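Local coordinates for protein glucose-6-phosphate 1-dehydrogenase (Kluyveromyces lactis, PDB 7E6I) that oxidises glucose 6-phosphate to 6-phosphogluconolactone with NADP(+) as electron acceptor, the first step of the oxidative pentose phosphate pathway, at residues W207-V217 with E326-M335. Numbering follows the deposited sequence.
Sequences WNKENIQSVQV and ERWDGVPIVM
Val-215 to Val-217 pair in parallel with Ile-333 to Met-335: Val-334 N hydrogen-bonds to Val-215 O at 3.0 Å and Val-217 N to Val-334 O at 3.1 Å, while the first rung, Val-215 N to Pro-332 O, is weak. Val-215 and Val-217 share one sheet face with Ile-333 and Met-335, where Val-217, Ile-333 and Met-335 pack against helix 236-254; Gln-216 and Val-334 occupy the other face, against helix 471-476.

Ahead of the strands, two loops are joined by hydrogen bonds to backbone carbonyls. Lys-209 N donates to Arg-327 O (2.7 Å), and its side chain, bent at the end (chi4 -72°), brings NZ within 2.8 Å of Glu-326 O, in the carbonyl plane, and also into a salt bridge with Glu-210. A methionine in place of Lys-209 would probably leave Glu-326 O without this donor and the Glu-210 carboxylate without its charged mate. Arg-327 NH1 reaches Trp-207 O at 2.9 Å, the oxygen lying in the guanidinium plane; NH2 forms a salt bridge with Glu-256.

Apolar side chains fill the space between the two loops and the start of strand 212-220. The Trp-207 and Trp-328 rings meet obliquely, planes at 79°, with CD1 of Trp-207 3.5 Å from CZ2 of Trp-328; their NE1 atoms hydrogen-bond to Leu-253 O and Thr-254 O, respectively. Ile-212 CD1 touches the Trp-328 edge at CH2, Val-215 CG2 lies near CZ3, and Val-331 turns CG1 to Ile-212 CG2 and CG2 to Lys-209 CB.

A type II turn, Trp-328 to Val-331, leads into strand 333-338, whereas Gln-213 and Ser-214 form a classic beta bulge opposite Gln-351. This parallel pair lies within the mixed, largely antiparallel sheet of the C-terminal domain characteristic of glucose-6-phosphate dehydrogenases.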
loop_
_atom_site.group_PDB
_atom_site.type_symbol
_atom_site.label_atom_id
_atom_site.label_comp_id
_atom_site.label_asym_id
_atom_site.label_seq_id
_atom_site.Cartn_x
_atom_site.Cartn_y
_atom_site.Cartn_z
ATOM N N TRP A 207 -2.913 -9.166 22.776
ATOM C CA TRP A 207 -2.906 -9.300 21.321
ATOM C C TRP A 207 -2.765 -10.775 20.956
ATOM O O TRP A 207 -1.744 -11.231 20.429
ATOM C CB TRP A 207 -1.773 -8.480 20.737
ATOM C CG TRP A 207 -2.010 -8.007 19.372
ATOM C CD1 TRP A 207 -1.740 -8.672 18.204
ATOM C CD2 TRP A 207 -2.533 -6.735 18.999
ATOM N NE1 TRP A 207 -2.073 -7.886 17.135
ATOM C CE2 TRP A 207 -2.563 -6.691 17.596
ATOM C CE3 TRP A 207 -2.991 -5.632 19.718
ATOM C CZ2 TRP A 207 -3.035 -5.582 16.891
ATOM C CZ3 TRP A 207 -3.456 -4.525 19.012
ATOM C CH2 TRP A 207 -3.479 -4.517 17.616
ATOM N N ASN A 208 -3.818 -11.527 21.253
ATOM C CA ASN A 208 -3.737 -12.977 21.154
ATOM C C ASN A 208 -5.158 -13.518 21.192
ATOM O O ASN A 208 -6.105 -12.806 21.545
ATOM C CB ASN A 208 -2.870 -13.560 22.289
ATOM C CG ASN A 208 -3.230 -12.970 23.648
ATOM O OD1 ASN A 208 -4.398 -13.024 24.063
ATOM N ND2 ASN A 208 -2.247 -12.369 24.330
ATOM N N LYS A 209 -5.292 -14.797 20.836
ATOM C CA LYS A 209 -6.598 -15.437 20.839
ATOM C C LYS A 209 -7.242 -15.454 22.219
ATOM O O LYS A 209 -8.465 -15.616 22.316
ATOM C CB LYS A 209 -6.480 -16.859 20.295
ATOM C CG LYS A 209 -5.822 -17.836 21.237
ATOM C CD LYS A 209 -5.360 -19.092 20.504
ATOM C CE LYS A 209 -4.884 -20.144 21.504
ATOM N NZ LYS A 209 -3.593 -19.759 22.115
ATOM N N GLU A 210 -6.462 -15.304 23.291
ATOM C CA GLU A 210 -7.060 -15.303 24.621
ATOM C C GLU A 210 -7.848 -14.027 24.889
ATOM O O GLU A 210 -8.701 -14.020 25.776
ATOM C CB GLU A 210 -5.976 -15.499 25.699
ATOM C CG GLU A 210 -5.404 -16.935 25.777
ATOM C CD GLU A 210 -4.395 -17.255 24.660
ATOM O OE1 GLU A 210 -3.732 -16.322 24.159
ATOM O OE2 GLU A 210 -4.267 -18.441 24.275
ATOM N N ASN A 211 -7.601 -12.950 24.138
ATOM C CA ASN A 211 -8.222 -11.674 24.441
ATOM C C ASN A 211 -8.876 -10.998 23.251
ATOM O O ASN A 211 -9.569 -9.993 23.453
ATOM C CB ASN A 211 -7.190 -10.709 25.048
ATOM C CG ASN A 211 -6.665 -11.185 26.395
ATOM O OD1 ASN A 211 -7.304 -10.988 27.431
ATOM N ND2 ASN A 211 -5.501 -11.811 26.384
ATOM N N ILE A 212 -8.684 -11.493 22.029
ATOM C CA ILE A 212 -9.229 -10.854 20.842
ATOM C C ILE A 212 -10.345 -11.733 20.276
ATOM O O ILE A 212 -10.146 -12.920 19.992
ATOM C CB ILE A 212 -8.134 -10.563 19.804
ATOM C CG1 ILE A 212 -7.300 -9.382 20.293
ATOM C CG2 ILE A 212 -8.747 -10.290 18.396
ATOM C CD1 ILE A 212 -6.084 -9.058 19.416
ATOM N N GLN A 213 -11.523 -11.129 20.138
ATOM C CA GLN A 213 -12.730 -11.742 19.586
ATOM C C GLN A 213 -12.788 -11.642 18.067
ATOM O O GLN A 213 -13.360 -12.516 17.404
ATOM C CB GLN A 213 -13.952 -11.008 20.136
ATOM C CG GLN A 213 -14.987 -11.847 20.713
ATOM C CD GLN A 213 -16.041 -11.030 21.416
ATOM O OE1 GLN A 213 -16.140 -11.087 22.628
ATOM N NE2 GLN A 213 -16.844 -10.275 20.660
ATOM N N SER A 214 -12.241 -10.564 17.509
ATOM C CA SER A 214 -12.534 -10.170 16.140
ATOM C C SER A 214 -11.496 -9.171 15.660
ATOM O O SER A 214 -11.230 -8.170 16.337
ATOM C CB SER A 214 -13.930 -9.561 16.067
ATOM O OG SER A 214 -14.122 -8.900 14.846
ATOM N N VAL A 215 -10.947 -9.431 14.478
ATOM C CA VAL A 215 -10.059 -8.517 13.780
ATOM C C VAL A 215 -10.702 -8.151 12.452
ATOM O O VAL A 215 -11.153 -9.034 11.717
ATOM C CB VAL A 215 -8.685 -9.157 13.552
ATOM C CG1 VAL A 215 -7.786 -8.217 12.762
ATOM C CG2 VAL A 215 -8.084 -9.563 14.895
ATOM N N GLN A 216 -10.708 -6.858 12.129
ATOM C CA GLN A 216 -11.281 -6.337 10.888
ATOM C C GLN A 216 -10.323 -5.335 10.260
ATOM O O GLN A 216 -9.839 -4.429 10.950
ATOM C CB GLN A 216 -12.609 -5.632 11.151
ATOM C CG GLN A 216 -13.809 -6.528 11.377
ATOM C CD GLN A 216 -15.084 -5.711 11.521
ATOM O OE1 GLN A 216 -15.677 -5.297 10.518
ATOM N NE2 GLN A 216 -15.502 -5.458 12.761
ATOM N N VAL A 217 -10.058 -5.489 8.963
ATOM C CA VAL A 217 -9.411 -4.456 8.151
ATOM C C VAL A 217 -10.439 -3.965 7.138
ATOM O O VAL A 217 -11.028 -4.771 6.419
ATOM C CB VAL A 217 -8.149 -4.984 7.439
ATOM C CG1 VAL A 217 -7.463 -3.860 6.708
ATOM C CG2 VAL A 217 -7.197 -5.616 8.430
ATOM N N GLU A 326 -0.309 -20.404 17.107
ATOM C CA GLU A 326 -0.624 -20.355 18.527
ATOM C C GLU A 326 -1.289 -19.037 18.923
ATOM O O GLU A 326 -2.184 -19.025 19.785
ATOM C CB GLU A 326 0.641 -20.579 19.340
ATOM C CG GLU A 326 0.374 -20.582 20.818
ATOM C CD GLU A 326 1.419 -21.352 21.579
ATOM O OE1 GLU A 326 2.532 -20.804 21.778
ATOM O OE2 GLU A 326 1.119 -22.502 21.975
ATOM N N ARG A 327 -0.864 -17.918 18.316
ATOM C CA ARG A 327 -1.413 -16.624 18.706
ATOM C C ARG A 327 -2.844 -16.449 18.208
ATOM O O ARG A 327 -3.674 -15.852 18.902
ATOM C CB ARG A 327 -0.522 -15.485 18.188
ATOM C CG ARG A 327 -1.052 -14.079 18.515
ATOM C CD ARG A 327 -0.077 -12.979 18.090
ATOM N NE ARG A 327 1.254 -13.298 18.578
ATOM C CZ ARG A 327 1.683 -13.018 19.805
ATOM N NH1 ARG A 327 0.889 -12.368 20.657
ATOM N NH2 ARG A 327 2.906 -13.387 20.177
ATOM N N TRP A 328 -3.163 -16.977 17.022
ATOM C CA TRP A 328 -4.379 -16.579 16.318
ATOM C C TRP A 328 -5.391 -17.694 16.120
ATOM O O TRP A 328 -6.453 -17.455 15.533
ATOM C CB TRP A 328 -4.022 -15.975 14.952
ATOM C CG TRP A 328 -3.267 -14.682 15.108
ATOM C CD1 TRP A 328 -1.995 -14.423 14.707
ATOM C CD2 TRP A 328 -3.748 -13.489 15.722
ATOM N NE1 TRP A 328 -1.652 -13.130 15.015
ATOM C CE2 TRP A 328 -2.712 -12.534 15.646
ATOM C CE3 TRP A 328 -4.968 -13.128 16.321
ATOM C CZ2 TRP A 328 -2.839 -11.244 16.165
ATOM C CZ3 TRP A 328 -5.104 -11.835 16.833
ATOM C CH2 TRP A 328 -4.033 -10.912 16.758
ATOM N N ASP A 329 -5.106 -18.885 16.608
ATOM C CA ASP A 329 -5.927 -20.038 16.301
ATOM C C ASP A 329 -7.383 -19.823 16.708
ATOM O O ASP A 329 -7.691 -19.603 17.883
ATOM C CB ASP A 329 -5.342 -21.248 17.009
ATOM C CG ASP A 329 -6.082 -22.487 16.691
ATOM O OD1 ASP A 329 -6.322 -22.736 15.492
ATOM O OD2 ASP A 329 -6.443 -23.193 17.639
ATOM N N GLY A 330 -8.284 -19.899 15.737
ATOM C CA GLY A 330 -9.694 -19.726 16.015
ATOM C C GLY A 330 -10.198 -18.289 16.069
ATOM O O GLY A 330 -11.397 -18.083 16.278
ATOM N N VAL A 331 -9.336 -17.291 15.898
ATOM C CA VAL A 331 -9.800 -15.907 15.860
ATOM C C VAL A 331 -10.327 -15.621 14.462
ATOM O O VAL A 331 -9.568 -15.712 13.483
ATOM C CB VAL A 331 -8.684 -14.922 16.240
ATOM C CG1 VAL A 331 -9.196 -13.498 16.194
ATOM C CG2 VAL A 331 -8.135 -15.243 17.617
ATOM N N PRO A 332 -11.603 -15.272 14.305
ATOM C CA PRO A 332 -12.104 -14.957 12.959
ATOM C C PRO A 332 -11.590 -13.595 12.512
ATOM O O PRO A 332 -11.696 -12.611 13.243
ATOM C CB PRO A 332 -13.628 -14.963 13.122
ATOM C CG PRO A 332 -13.892 -15.044 14.608
ATOM C CD PRO A 332 -12.595 -15.002 15.352
ATOM N N ILE A 333 -11.022 -13.551 11.307
ATOM C CA ILE A 333 -10.490 -12.330 10.715
ATOM C C ILE A 333 -11.309 -11.991 9.474
ATOM O O ILE A 333 -11.601 -12.872 8.659
ATOM C CB ILE A 333 -9.008 -12.509 10.371
ATOM C CG1 ILE A 333 -8.211 -12.695 11.652
ATOM C CG2 ILE A 333 -8.482 -11.357 9.535
ATOM C CD1 ILE A 333 -6.870 -13.323 11.398
ATOM N N VAL A 334 -11.695 -10.727 9.328
ATOM C CA VAL A 334 -12.422 -10.291 8.144
ATOM C C VAL A 334 -11.665 -9.146 7.483
ATOM O O VAL A 334 -11.262 -8.180 8.149
ATOM C CB VAL A 334 -13.862 -9.868 8.476
ATOM C CG1 VAL A 334 -14.531 -9.251 7.235
ATOM C CG2 VAL A 334 -14.666 -11.050 8.968
ATOM N N MET A 335 -11.476 -9.251 6.174
ATOM C CA MET A 335 -11.076 -8.121 5.346
ATOM C C MET A 335 -12.266 -7.760 4.479
ATOM O O MET A 335 -12.883 -8.643 3.876
ATOM C CB MET A 335 -9.872 -8.461 4.474
ATOM C CG MET A 335 -8.528 -8.324 5.182
ATOM S SD MET A 335 -7.127 -8.654 4.067
ATOM C CE MET A 335 -7.998 -8.788 2.512
HETATM O O HOH W 1 0.773 -11.892 23.792
HETATM O O HOH W 2 -13.639 -10.715 12.399
#